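Local coordinates for protein aminoglycoside 6-N-acetyltransferase type Ib11 (Salmonella typhimurium, PDB 2QIR) that probably transfers an acetyl group from acetyl-CoA to the 6'-amino group of aminoglycosides such as kanamycin B, giving resistance to these antibiotics, at residues Y79-V84 / G103-L108; R16-H21 / V65-A70; D90-E95 / V165-G170. The protein carries 2 engineered substitutions. All coordinates share one frame; numbering follows the deposited sequence.

All three contacts reach one mixed sheet of the acetyltransferase (GNAT) fold and each touches the bound aminoglycoside, contact 2 through Val65. Contact 2 joins strand 14-17 to strand 65-72, which is followed by strand 75-84, the first partner of contact 1. Their centres lie about 10 Å apart, with Ser82 OG 2.7 Å from Tyr68 OH. Contact 3 packs the loop between strands 75-84 and 101-108 on the far edge hairpin, its centre about 16 Å from contact 1's and about 24 Å from contact 2's. Along the chain contact 2 closes first, whereas contacts 1 and 3 alternate their segments. Tyr83 and Trp93 connect these two, so central strands and outer loop together line the antibiotic site.

Contact 1: Y79-V84 / G103-L108; sequences YAQSYV and GIDQLL. Engineered in segment 103-108: Gln106 (natural residue Leu), Leu107 (natural residue Ser). With 9CS ((1R,2S,3S,4R,6S)-4,6-diamino-3-[(3-amino-3-deoxy-alpha-D-glucopyranosyl)oxy]-2-hydroxycyclohexyl 2,6-diamino-2,6-dideoxy-alpha-D-glucopyranoside), chain C.
Asp105 OD1 is gripped by two amines of the bound aminoglycoside, N1 on C6 and N2 on the cyclohexane ring, each 2.7 Å away. N1 is the amine to which the enzyme probably transfers the acetyl group, so this carboxylate holds what is probably the acceptor end of the substrate. Across the strands, Asp105 OD2 and Gln81 OE1 stand 3.4 Å apart as two acceptors, their amide and carboxylate planes nearly perpendicular; the Gln81 amide instead donates NE2 to Tyr79 OH at 2.8 Å, almost in its own plane.

Tyr83 turns its ring over Gly103, because CG sits between the backbone N and the carbonyl carbon (chi1 62°). Gly103 CA thus makes a CH-pi contact, 3.5 Å from the ring centroid, and amine N3 of the antibiotic lies over the opposite face. Tyr83 OH lies 2.6 Å from a water that also bonds Ile104 O, and its other polar partner is Gln140. At the other end, engineered Leu107 rests its CG on Tyr79 CB at 3.9 Å. Six backbone bonds pair Tyr79 with Leu107, Gln81 with Asp105 and Tyr83 with Gly103 in antiparallel register.

The strands form the middle of the sheet. Ala80, Ser82 and Ile104 face helix 118-131, and engineered Gln106 on that face bonds Tyr154; on the opposite face Tyr79 and Leu107 meet helix 23-29. Strand 65-72 flanks 79-84, strand 138-141 flanks 103-108, and Leu108 N bonds coenzyme A.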
loop_
_atom_site.group_PDB
_atom_site.type_symbol
_atom_site.label_atom_id
_atom_site.label_comp_id
_atom_site.label_asym_id
_atom_site.label_seq_id
_atom_site.Cartn_x
_atom_site.Cartn_y
_atom_site.Cartn_z
ATOM N N TYR A 79 5.930 -0.746 6.076
ATOM C CA TYR A 79 5.244 0.497 5.788
ATOM C C TYR A 79 4.121 0.209 4.810
ATOM O O TYR A 79 4.258 -0.654 3.935
ATOM C CB TYR A 79 6.224 1.505 5.177
ATOM C CG TYR A 79 5.564 2.738 4.590
ATOM C CD1 TYR A 79 5.208 3.805 5.404
ATOM C CD2 TYR A 79 5.263 2.817 3.218
ATOM C CE1 TYR A 79 4.604 4.925 4.883
ATOM C CE2 TYR A 79 4.657 3.930 2.692
ATOM C CZ TYR A 79 4.333 4.988 3.538
ATOM O OH TYR A 79 3.725 6.114 3.052
ATOM N N ALA A 80 3.012 0.922 4.967
ATOM C CA ALA A 80 1.890 0.814 4.057
ATOM C C ALA A 80 1.262 2.177 3.857
ATOM O O ALA A 80 1.493 3.094 4.640
ATOM C CB ALA A 80 0.843 -0.211 4.572
ATOM N N GLN A 81 0.470 2.281 2.795
ATOM C CA GLN A 81 -0.214 3.498 2.390
ATOM C C GLN A 81 -1.606 3.124 1.912
ATOM O O GLN A 81 -1.755 2.167 1.149
ATOM C CB GLN A 81 0.464 4.105 1.161
ATOM C CG GLN A 81 1.573 5.013 1.426
ATOM C CD GLN A 81 2.213 5.524 0.156
ATOM O OE1 GLN A 81 1.782 5.202 -0.972
ATOM N NE2 GLN A 81 3.243 6.340 0.324
ATOM N N SER A 82 -2.606 3.910 2.297
ATOM C CA SER A 82 -3.879 3.878 1.596
ATOM C C SER A 82 -4.123 5.240 0.938
ATOM O O SER A 82 -3.588 6.246 1.384
ATOM C CB SER A 82 -5.027 3.464 2.533
ATOM O OG SER A 82 -5.246 4.422 3.556
ATOM N N TYR A 83 -4.901 5.273 -0.135
ATOM C CA TYR A 83 -5.176 6.533 -0.802
ATOM C C TYR A 83 -6.588 6.518 -1.402
ATOM O O TYR A 83 -7.106 5.472 -1.762
ATOM C CB TYR A 83 -4.081 6.874 -1.867
ATOM C CG TYR A 83 -3.962 5.865 -3.004
ATOM C CD1 TYR A 83 -4.787 5.955 -4.121
ATOM C CD2 TYR A 83 -3.035 4.813 -2.948
ATOM C CE1 TYR A 83 -4.704 5.032 -5.166
ATOM C CE2 TYR A 83 -2.939 3.883 -3.998
ATOM C CZ TYR A 83 -3.780 3.998 -5.100
ATOM O OH TYR A 83 -3.732 3.081 -6.132
ATOM N N VAL A 84 -7.206 7.688 -1.470
ATOM C CA VAL A 84 -8.450 7.867 -2.163
ATOM C C VAL A 84 -8.092 8.052 -3.638
ATOM O O VAL A 84 -7.461 9.046 -4.020
ATOM C CB VAL A 84 -9.217 9.077 -1.604
ATOM C CG1 VAL A 84 -10.556 9.307 -2.375
ATOM C CG2 VAL A 84 -9.438 8.910 -0.076
ATOM N N GLY A 103 -6.845 2.798 -2.838
ATOM C CA GLY A 103 -5.718 2.028 -3.302
ATOM C C GLY A 103 -4.755 1.754 -2.172
ATOM O O GLY A 103 -4.739 2.470 -1.163
ATOM N N ILE A 104 -3.946 0.714 -2.332
ATOM C CA ILE A 104 -2.919 0.430 -1.335
ATOM C C ILE A 104 -1.551 0.213 -1.928
ATOM O O ILE A 104 -1.427 -0.204 -3.083
ATOM C CB ILE A 104 -3.310 -0.733 -0.384
ATOM C CG1 ILE A 104 -3.326 -2.074 -1.126
ATOM C CG2 ILE A 104 -4.628 -0.414 0.313
ATOM C CD1 ILE A 104 -3.583 -3.284 -0.243
ATOM N N ASP A 105 -0.531 0.542 -1.138
ATOM C CA ASP A 105 0.870 0.184 -1.429
ATOM C C ASP A 105 1.523 -0.239 -0.117
ATOM O O ASP A 105 1.094 0.203 0.956
ATOM C CB ASP A 105 1.657 1.356 -2.029
ATOM C CG ASP A 105 1.023 1.907 -3.285
ATOM O OD1 ASP A 105 1.158 1.252 -4.351
ATOM O OD2 ASP A 105 0.391 2.995 -3.203
ATOM N N GLN A 106 2.551 -1.082 -0.193
ATOM C CA GLN A 106 3.241 -1.518 1.021
ATOM C C GLN A 106 4.596 -2.193 0.793
ATOM O O GLN A 106 4.930 -2.629 -0.310
ATOM C CB GLN A 106 2.329 -2.400 1.893
ATOM C CG GLN A 106 2.131 -3.830 1.422
ATOM C CD GLN A 106 1.456 -3.938 0.059
ATOM O OE1 GLN A 106 1.922 -4.695 -0.815
ATOM N NE2 GLN A 106 0.355 -3.189 -0.136
ATOM N N LEU A 107 5.360 -2.282 1.870
ATOM C CA LEU A 107 6.675 -2.867 1.831
ATOM C C LEU A 107 6.978 -3.511 3.182
ATOM O O LEU A 107 6.451 -3.088 4.226
ATOM C CB LEU A 107 7.725 -1.802 1.484
ATOM C CG LEU A 107 7.960 -0.644 2.484
ATOM C CD1 LEU A 107 9.052 -0.978 3.515
ATOM C CD2 LEU A 107 8.307 0.638 1.744
ATOM N N LEU A 108 7.820 -4.534 3.145
ATOM C CA LEU A 108 8.350 -5.157 4.340
ATOM C C LEU A 108 9.783 -4.662 4.525
ATOM O O LEU A 108 10.563 -4.641 3.573
ATOM C CB LEU A 108 8.313 -6.679 4.199
ATOM C CG LEU A 108 6.957 -7.397 4.266
ATOM C CD1 LEU A 108 7.146 -8.896 3.975
ATOM C CD2 LEU A 108 6.276 -7.183 5.621
HETATM C C1 9CS C . 4.177 4.276 -4.652
HETATM C C2 9CS C . 5.661 4.653 -4.859
HETATM C C3 9CS C . 6.283 3.770 -5.963
HETATM C C4 9CS C . 6.130 2.281 -5.620
HETATM C C5 9CS C . 4.667 1.983 -5.269
HETATM C C6 9CS C . 4.642 0.574 -4.709
HETATM C C7 9CS C . -0.530 6.080 -6.517
HETATM C C8 9CS C . 0.282 6.723 -5.376
HETATM C C9 9CS C . 1.773 6.301 -5.429
HETATM C C10 9CS C . 1.963 4.774 -5.584
HETATM C C11 9CS C . 1.059 4.172 -6.685
HETATM C C12 9CS C . -0.412 4.557 -6.492
HETATM C C13 9CS C . 0.017 8.913 -4.432
HETATM C C14 9CS C . -0.936 10.059 -4.808
HETATM C C15 9CS C . -0.316 10.929 -5.906
HETATM C C16 9CS C . 1.078 11.455 -5.506
HETATM C C17 9CS C . 1.964 10.348 -4.867
HETATM C C18 9CS C . 3.185 10.936 -4.129
HETATM N N1 9CS C . 3.365 -0.054 -5.049
HETATM N N2 9CS C . 1.149 2.708 -6.675
HETATM N N3 9CS C . -1.938 6.483 -6.485
HETATM N N4 9CS C . -1.191 12.072 -6.189
HETATM O O5 9CS C . 4.128 2.900 -4.267
HETATM O O7 9CS C . 7.652 4.099 -6.151
HETATM O O8 9CS C . 6.527 1.462 -6.722
HETATM O O9 9CS C . 3.360 4.501 -5.862
HETATM O O10 9CS C . 2.457 6.747 -4.253
HETATM O O11 9CS C . 0.251 8.114 -5.620
HETATM O O12 9CS C . 1.259 9.474 -3.894
HETATM O O13 9CS C . -2.188 9.513 -5.238
HETATM O O14 9CS C . 1.720 12.047 -6.658
HETATM O O15 9CS C . 4.294 10.054 -4.332
HETATM N N6 9CS C . 5.797 6.042 -5.203
HETATM O O HOH W 1 -2.295 1.047 -5.565
#

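Contact 2: R16-H21 / V65-A70; sequences RLMTEH and VTPYIA. With 9CS ((1R,2S,3S,4R,6S)-4,6-diamino-3-[(3-amino-3-deoxy-alpha-D-glucopyranosyl)oxy]-2-hydroxycyclohexyl 2,6-diamino-2,6-dideoxy-alpha-D-glucopyranoside), chain C.
Arg16 places CG between its backbone N and carbonyl carbon (chi1 62°) and then runs extended to NE, which lays the chain alongside Ile69, both side chains pointing the same way. Met18 swings CG away from its own N (chi1 -167°) and bends at its last torsion, turning the methyl group back toward Pro67.

The flat guanidinium of Arg16 consequently rests on an aliphatic surface. Ile69 CB stands over its centre, 3.8 Å above the plane, and Ile69 CG2 comes 3.7 Å from Arg16 NH1. Beyond the segments the same group forms a salt bridge with Asp22, which also accepts the N-H of Thr19 and so ties the strand end to the following turn. Met18 straddles two neighbours: its CE is 3.8 Å from Pro67 CB, approaching at about a right angle, while its CG meets Ile69 CG1 at 3.9 Å. Leu17 goes to the other side, where CD2 touches Thr66 CG2 at 3.7 Å and also reaches CE1 of the Tyr68 ring. The hydroxyl of Tyr68 has its partner in Ser82 of the next strand.

Backbone bonds join Arg16 and Ile69 in both directions. A further one, 3.0 Å from Met18 N to Pro67 O, carries the ladder just past the end of strand 14-17.

Helices 23-29 and 48-54 are among those in the long connection between the two antiparallel strands, and Met18 and Ile69 pack on helix 23-29. A helical excursion that returns beside the first strand is characteristic of the N-terminal half of the GNAT acetyltransferase fold.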
loop_
_atom_site.group_PDB
_atom_site.type_symbol
_atom_site.label_atom_id
_atom_site.label_comp_id
_atom_site.label_asym_id
_atom_site.label_seq_id
_atom_site.Cartn_x
_atom_site.Cartn_y
_atom_site.Cartn_z
ATOM N N ARG A 16 -0.579 0.660 12.717
ATOM C CA ARG A 16 -0.762 1.926 13.420
ATOM C C ARG A 16 -0.445 3.047 12.433
ATOM O O ARG A 16 0.285 2.831 11.457
ATOM C CB ARG A 16 0.132 2.011 14.673
ATOM C CG ARG A 16 1.614 1.963 14.394
ATOM C CD ARG A 16 2.447 2.422 15.585
ATOM N NE ARG A 16 3.879 2.328 15.307
ATOM C CZ ARG A 16 4.606 3.297 14.750
ATOM N NH1 ARG A 16 5.911 3.122 14.540
ATOM N NH2 ARG A 16 4.030 4.443 14.384
ATOM N N LEU A 17 -1.016 4.229 12.662
ATOM C CA LEU A 17 -0.669 5.387 11.849
ATOM C C LEU A 17 0.826 5.676 11.964
ATOM O O LEU A 17 1.436 5.462 13.013
ATOM C CB LEU A 17 -1.494 6.612 12.244
ATOM C CG LEU A 17 -3.009 6.486 12.026
ATOM C CD1 LEU A 17 -3.753 7.596 12.749
ATOM C CD2 LEU A 17 -3.413 6.412 10.526
ATOM N N MET A 18 1.427 6.099 10.858
ATOM C CA MET A 18 2.783 6.590 10.912
ATOM C C MET A 18 2.757 8.015 11.456
ATOM O O MET A 18 1.819 8.768 11.190
ATOM C CB MET A 18 3.422 6.564 9.533
ATOM C CG MET A 18 4.921 6.759 9.593
ATOM S SD MET A 18 5.698 6.796 7.999
ATOM C CE MET A 18 5.220 8.420 7.433
ATOM N N THR A 19 3.777 8.360 12.237
ATOM C CA THR A 19 3.971 9.739 12.708
ATOM C C THR A 19 5.288 10.327 12.166
ATOM O O THR A 19 6.096 9.616 11.548
ATOM C CB THR A 19 3.933 9.841 14.278
ATOM O OG1 THR A 19 5.120 9.265 14.837
ATOM C CG2 THR A 19 2.689 9.135 14.869
ATOM N N GLU A 20 5.482 11.626 12.405
ATOM C CA GLU A 20 6.730 12.345 12.107
ATOM C C GLU A 20 7.924 11.607 12.720
ATOM O O GLU A 20 9.009 11.556 12.135
ATOM C CB GLU A 20 6.641 13.788 12.643
ATOM C CG GLU A 20 7.676 14.778 12.067
ATOM C CD GLU A 20 7.520 16.234 12.575
ATOM O OE1 GLU A 20 6.403 16.816 12.503
ATOM O OE2 GLU A 20 8.541 16.817 13.017
ATOM N N HIS A 21 7.705 11.007 13.889
ATOM C CA HIS A 21 8.740 10.260 14.608
ATOM C C HIS A 21 9.228 8.992 13.919
ATOM O O HIS A 21 10.257 8.427 14.327
ATOM C CB HIS A 21 8.256 9.912 16.024
ATOM C CG HIS A 21 7.907 11.115 16.839
ATOM N ND1 HIS A 21 6.605 11.481 17.108
ATOM C CD2 HIS A 21 8.691 12.059 17.416
ATOM C CE1 HIS A 21 6.602 12.593 17.825
ATOM N NE2 HIS A 21 7.855 12.964 18.026
ATOM N N VAL A 65 -3.376 10.605 0.925
ATOM C CA VAL A 65 -2.612 9.430 1.292
ATOM C C VAL A 65 -2.478 9.318 2.807
ATOM O O VAL A 65 -2.153 10.291 3.477
ATOM C CB VAL A 65 -1.214 9.402 0.646
ATOM C CG1 VAL A 65 -0.494 8.139 1.078
ATOM C CG2 VAL A 65 -1.314 9.448 -0.883
ATOM N N THR A 66 -2.719 8.111 3.321
ATOM C CA THR A 66 -2.526 7.798 4.732
ATOM C C THR A 66 -1.436 6.752 4.922
ATOM O O THR A 66 -1.586 5.619 4.471
ATOM C CB THR A 66 -3.837 7.287 5.366
ATOM O OG1 THR A 66 -4.910 8.185 5.026
ATOM C CG2 THR A 66 -3.684 7.141 6.864
ATOM N N PRO A 67 -0.332 7.128 5.597
ATOM C CA PRO A 67 0.740 6.186 5.922
ATOM C C PRO A 67 0.521 5.399 7.219
ATOM O O PRO A 67 0.008 5.927 8.204
ATOM C CB PRO A 67 1.956 7.104 6.050
ATOM C CG PRO A 67 1.397 8.359 6.634
ATOM C CD PRO A 67 -0.001 8.499 6.046
ATOM N N TYR A 68 0.922 4.135 7.206
ATOM C CA TYR A 68 0.852 3.292 8.377
ATOM C C TYR A 68 2.164 2.553 8.580
ATOM O O TYR A 68 2.939 2.368 7.637
ATOM C CB TYR A 68 -0.234 2.219 8.242
ATOM C CG TYR A 68 -1.570 2.658 7.725
ATOM C CD1 TYR A 68 -2.599 3.009 8.596
ATOM C CD2 TYR A 68 -1.825 2.665 6.357
ATOM C CE1 TYR A 68 -3.848 3.389 8.100
ATOM C CE2 TYR A 68 -3.051 3.049 5.858
ATOM C CZ TYR A 68 -4.058 3.403 6.723
ATOM O OH TYR A 68 -5.278 3.766 6.184
ATOM N N ILE A 69 2.374 2.102 9.817
ATOM C CA ILE A 69 3.474 1.204 10.153
ATOM C C ILE A 69 2.906 -0.156 10.558
ATOM O O ILE A 69 2.035 -0.243 11.423
ATOM C CB ILE A 69 4.362 1.776 11.271
ATOM C CG1 ILE A 69 5.024 3.107 10.821
ATOM C CG2 ILE A 69 5.394 0.705 11.760
ATOM C CD1 ILE A 69 6.033 2.978 9.645
ATOM N N ALA A 70 3.388 -1.203 9.896
ATOM C CA ALA A 70 3.033 -2.576 10.227
ATOM C C ALA A 70 3.852 -3.068 11.424
ATOM O O ALA A 70 5.084 -2.931 11.459
ATOM C CB ALA A 70 3.233 -3.480 9.015
HETATM C C1 9CS C . 4.177 4.276 -4.652
HETATM C C2 9CS C . 5.661 4.653 -4.859
HETATM C C3 9CS C . 6.283 3.770 -5.963
HETATM C C4 9CS C . 6.130 2.281 -5.620
HETATM C C5 9CS C . 4.667 1.983 -5.269
HETATM C C6 9CS C . 4.642 0.574 -4.709
HETATM C C7 9CS C . -0.530 6.080 -6.517
HETATM C C8 9CS C . 0.282 6.723 -5.376
HETATM C C9 9CS C . 1.773 6.301 -5.429
HETATM C C10 9CS C . 1.963 4.774 -5.584
HETATM C C11 9CS C . 1.059 4.172 -6.685
HETATM C C12 9CS C . -0.412 4.557 -6.492
HETATM C C13 9CS C . 0.017 8.913 -4.432
HETATM C C14 9CS C . -0.936 10.059 -4.808
HETATM C C15 9CS C . -0.316 10.929 -5.906
HETATM C C16 9CS C . 1.078 11.455 -5.506
HETATM C C17 9CS C . 1.964 10.348 -4.867
HETATM C C18 9CS C . 3.185 10.936 -4.129
HETATM N N1 9CS C . 3.365 -0.054 -5.049
HETATM N N2 9CS C . 1.149 2.708 -6.675
HETATM N N3 9CS C . -1.938 6.483 -6.485
HETATM N N4 9CS C . -1.191 12.072 -6.189
HETATM O O5 9CS C . 4.128 2.900 -4.267
HETATM O O7 9CS C . 7.652 4.099 -6.151
HETATM O O8 9CS C . 6.527 1.462 -6.722
HETATM O O9 9CS C . 3.360 4.501 -5.862
HETATM O O10 9CS C . 2.457 6.747 -4.253
HETATM O O11 9CS C . 0.251 8.114 -5.620
HETATM O O12 9CS C . 1.259 9.474 -3.894
HETATM O O13 9CS C . -2.188 9.513 -5.238
HETATM O O14 9CS C . 1.720 12.047 -6.658
HETATM O O15 9CS C . 4.294 10.054 -4.332
HETATM N N6 9CS C . 5.797 6.042 -5.203
#

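Contact 3: D90-E95 / V165-G170; sequences DGWWEE and VTTPDG. With 9CS ((1R,2S,3S,4R,6S)-4,6-diamino-3-[(3-amino-3-deoxy-alpha-D-glucopyranosyl)oxy]-2-hydroxycyclohexyl 2,6-diamino-2,6-dideoxy-alpha-D-glucopyranoside), chain C.
The indole of Trp92 is sandwiched between Pro168 and the antibiotic. Pro168 CD lies over one face, 3.5 Å from the centroid of the six-membered ring and only 11° off its normal, a clear CH-pi contact. On the opposite face C7 of the aminoglycoside's cyclohexane ring approaches to 3.6 Å from Trp92 CE3, displaced toward the rim. Carboxylate oxygens occupy the margin: Asp169 OD2 is in the ring plane, 3.7 Å from Trp92 CH2, with its carboxylate turned nearly perpendicular to the indole, and Asp90 OD1 also lies in that plane. Trp93 uses its edge instead, with NE1 3.0 Å from amine N3 of the antibiotic and the benzo edge of its ring, at CZ3, near Val165 CG2.

Thr167 serves both indoles, its CB 3.6 Å from Trp92 CZ3 and its CG2 3.9 Å from Trp93 CH2. With chi1 at 78°, its hydroxyl points across the turn and donates to Gly170 O, three residues further on and 2.6 Å from OG1, in the carbonyl plane and on a lone pair. Gly170 O accepts Thr167 N as well, so two bonds fasten this oxygen. The proline ring also leans on the loop of 90-95, where its CG meets Gly91 O. Asp90 OD2 adds a hydrogen bond from the antibiotic hydroxyl O14, so the loop provides both an aromatic platform and a polar grip for the substrate.

Thr167 to Gly170 is the type I beta turn of the hairpin formed by strands 160-167 and 170-178 at one edge of the sheet. The loop carrying both tryptophans, which connects strands 75-84 and 101-108, rests on this hairpin tip; the Trp93 ring also meets that of Tyr83 on strand 75-84, their planes about 10° apart.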
loop_
_atom_site.group_PDB
_atom_site.type_symbol
_atom_site.label_atom_id
_atom_site.label_comp_id
_atom_site.label_asym_id
_atom_site.label_seq_id
_atom_site.Cartn_x
_atom_site.Cartn_y
_atom_site.Cartn_z
ATOM N N ASP A 90 -2.326 14.661 -10.380
ATOM C CA ASP A 90 -1.228 14.543 -11.377
ATOM C C ASP A 90 -1.135 13.278 -12.262
ATOM O O ASP A 90 -0.111 12.600 -12.294
ATOM C CB ASP A 90 0.143 14.996 -10.792
ATOM C CG ASP A 90 0.703 14.047 -9.734
ATOM O OD1 ASP A 90 1.088 12.921 -10.112
ATOM O OD2 ASP A 90 0.806 14.440 -8.538
ATOM N N GLY A 91 -2.200 12.998 -13.007
ATOM C CA GLY A 91 -2.221 11.889 -13.956
ATOM C C GLY A 91 -2.661 10.538 -13.400
ATOM O O GLY A 91 -2.782 9.571 -14.157
ATOM N N TRP A 92 -2.901 10.471 -12.088
ATOM C CA TRP A 92 -3.265 9.218 -11.408
ATOM C C TRP A 92 -4.761 8.975 -11.392
ATOM O O TRP A 92 -5.523 9.826 -10.952
ATOM C CB TRP A 92 -2.747 9.215 -9.971
ATOM C CG TRP A 92 -1.272 9.089 -9.893
ATOM C CD1 TRP A 92 -0.365 10.104 -9.771
ATOM C CD2 TRP A 92 -0.516 7.874 -9.946
ATOM N NE1 TRP A 92 0.909 9.596 -9.739
ATOM C CE2 TRP A 92 0.851 8.232 -9.849
ATOM C CE3 TRP A 92 -0.857 6.520 -10.082
ATOM C CZ2 TRP A 92 1.873 7.287 -9.875
ATOM C CZ3 TRP A 92 0.166 5.572 -10.105
ATOM C CH2 TRP A 92 1.514 5.962 -10.007
ATOM N N TRP A 93 -5.176 7.803 -11.866
ATOM C CA TRP A 93 -6.582 7.382 -11.797
ATOM C C TRP A 93 -7.537 8.452 -12.284
ATOM O O TRP A 93 -8.528 8.769 -11.617
ATOM C CB TRP A 93 -6.946 6.908 -10.382
ATOM C CG TRP A 93 -5.812 6.182 -9.782
ATOM C CD1 TRP A 93 -5.056 6.585 -8.730
ATOM C CD2 TRP A 93 -5.243 4.958 -10.256
ATOM N NE1 TRP A 93 -4.067 5.669 -8.492
ATOM C CE2 TRP A 93 -4.160 4.657 -9.417
ATOM C CE3 TRP A 93 -5.554 4.077 -11.311
ATOM C CZ2 TRP A 93 -3.378 3.521 -9.588
ATOM C CZ3 TRP A 93 -4.782 2.941 -11.480
ATOM C CH2 TRP A 93 -3.700 2.674 -10.621
ATOM N N GLU A 94 -7.228 8.983 -13.465
ATOM C CA GLU A 94 -8.021 10.029 -14.107
ATOM C C GLU A 94 -9.418 9.548 -14.493
ATOM O O GLU A 94 -10.322 10.347 -14.666
ATOM C CB GLU A 94 -7.300 10.576 -15.352
ATOM C CG GLU A 94 -6.098 11.481 -15.074
ATOM C CD GLU A 94 -6.393 12.588 -14.062
ATOM O OE1 GLU A 94 -7.582 12.967 -13.914
ATOM O OE2 GLU A 94 -5.436 13.089 -13.415
ATOM N N GLU A 95 -9.586 8.241 -14.621
ATOM C CA GLU A 95 -10.854 7.686 -15.068
ATOM C C GLU A 95 -11.742 7.264 -13.905
ATOM O O GLU A 95 -12.853 6.794 -14.125
ATOM C CB GLU A 95 -10.630 6.512 -16.033
ATOM C CG GLU A 95 -9.814 6.883 -17.290
ATOM C CD GLU A 95 -10.422 8.052 -18.078
ATOM O OE1 GLU A 95 -11.659 8.040 -18.333
ATOM O OE2 GLU A 95 -9.660 8.984 -18.446
ATOM N N VAL A 165 -3.342 -1.422 -16.838
ATOM C CA VAL A 165 -3.640 0.013 -16.899
ATOM C C VAL A 165 -2.349 0.811 -17.070
ATOM O O VAL A 165 -1.273 0.358 -16.675
ATOM C CB VAL A 165 -4.442 0.545 -15.637
ATOM C CG1 VAL A 165 -5.842 -0.076 -15.575
ATOM C CG2 VAL A 165 -3.687 0.287 -14.328
ATOM N N THR A 166 -2.472 1.988 -17.677
ATOM C CA THR A 166 -1.387 2.960 -17.752
ATOM C C THR A 166 -1.454 3.895 -16.546
ATOM O O THR A 166 -2.500 4.464 -16.236
ATOM C CB THR A 166 -1.449 3.789 -19.053
ATOM O OG1 THR A 166 -1.323 2.908 -20.174
ATOM C CG2 THR A 166 -0.288 4.805 -19.124
ATOM N N THR A 167 -0.329 4.032 -15.864
ATOM C CA THR A 167 -0.211 4.960 -14.754
ATOM C C THR A 167 0.944 5.899 -15.103
ATOM O O THR A 167 1.701 5.602 -16.037
ATOM C CB THR A 167 0.030 4.205 -13.407
ATOM O OG1 THR A 167 1.393 3.788 -13.304
ATOM C CG2 THR A 167 -0.891 2.988 -13.279
ATOM N N PRO A 168 1.079 7.040 -14.394
ATOM C CA PRO A 168 2.229 7.922 -14.670
ATOM C C PRO A 168 3.616 7.299 -14.405
ATOM O O PRO A 168 4.597 7.807 -14.926
ATOM C CB PRO A 168 1.989 9.120 -13.743
ATOM C CG PRO A 168 0.528 9.077 -13.433
ATOM C CD PRO A 168 0.200 7.617 -13.365
ATOM N N ASP A 169 3.678 6.229 -13.605
ATOM C CA ASP A 169 4.904 5.444 -13.385
ATOM C C ASP A 169 5.106 4.333 -14.432
ATOM O O ASP A 169 6.159 3.684 -14.457
ATOM C CB ASP A 169 4.899 4.793 -11.995
ATOM C CG ASP A 169 5.169 5.794 -10.852
ATOM O OD1 ASP A 169 5.408 7.008 -11.116
ATOM O OD2 ASP A 169 5.125 5.346 -9.674
ATOM N N GLY A 170 4.089 4.095 -15.269
ATOM C CA GLY A 170 4.173 3.037 -16.266
ATOM C C GLY A 170 2.992 2.089 -16.187
ATOM O O GLY A 170 2.069 2.321 -15.402
HETATM C C1 9CS C . 4.177 4.276 -4.652
HETATM C C2 9CS C . 5.661 4.653 -4.859
HETATM C C3 9CS C . 6.283 3.770 -5.963
HETATM C C4 9CS C . 6.130 2.281 -5.620
HETATM C C5 9CS C . 4.667 1.983 -5.269
HETATM C C6 9CS C . 4.642 0.574 -4.709
HETATM C C7 9CS C . -0.530 6.080 -6.517
HETATM C C8 9CS C . 0.282 6.723 -5.376
HETATM C C9 9CS C . 1.773 6.301 -5.429
HETATM C C10 9CS C . 1.963 4.774 -5.584
HETATM C C11 9CS C . 1.059 4.172 -6.685
HETATM C C12 9CS C . -0.412 4.557 -6.492
HETATM C C13 9CS C . 0.017 8.913 -4.432
HETATM C C14 9CS C . -0.936 10.059 -4.808
HETATM C C15 9CS C . -0.316 10.929 -5.906
HETATM C C16 9CS C . 1.078 11.455 -5.506
HETATM C C17 9CS C . 1.964 10.348 -4.867
HETATM C C18 9CS C . 3.185 10.936 -4.129
HETATM N N1 9CS C . 3.365 -0.054 -5.049
HETATM N N2 9CS C . 1.149 2.708 -6.675
HETATM N N3 9CS C . -1.938 6.483 -6.485
HETATM N N4 9CS C . -1.191 12.072 -6.189
HETATM O O5 9CS C . 4.128 2.900 -4.267
HETATM O O7 9CS C . 7.652 4.099 -6.151
HETATM O O8 9CS C . 6.527 1.462 -6.722
HETATM O O9 9CS C . 3.360 4.501 -5.862
HETATM O O10 9CS C . 2.457 6.747 -4.253
HETATM O O11 9CS C . 0.251 8.114 -5.620
HETATM O O12 9CS C . 1.259 9.474 -3.894
HETATM O O13 9CS C . -2.188 9.513 -5.238
HETATM O O14 9CS C . 1.720 12.047 -6.658
HETATM O O15 9CS C . 4.294 10.054 -4.332
HETATM N N6 9CS C . 5.797 6.042 -5.203
#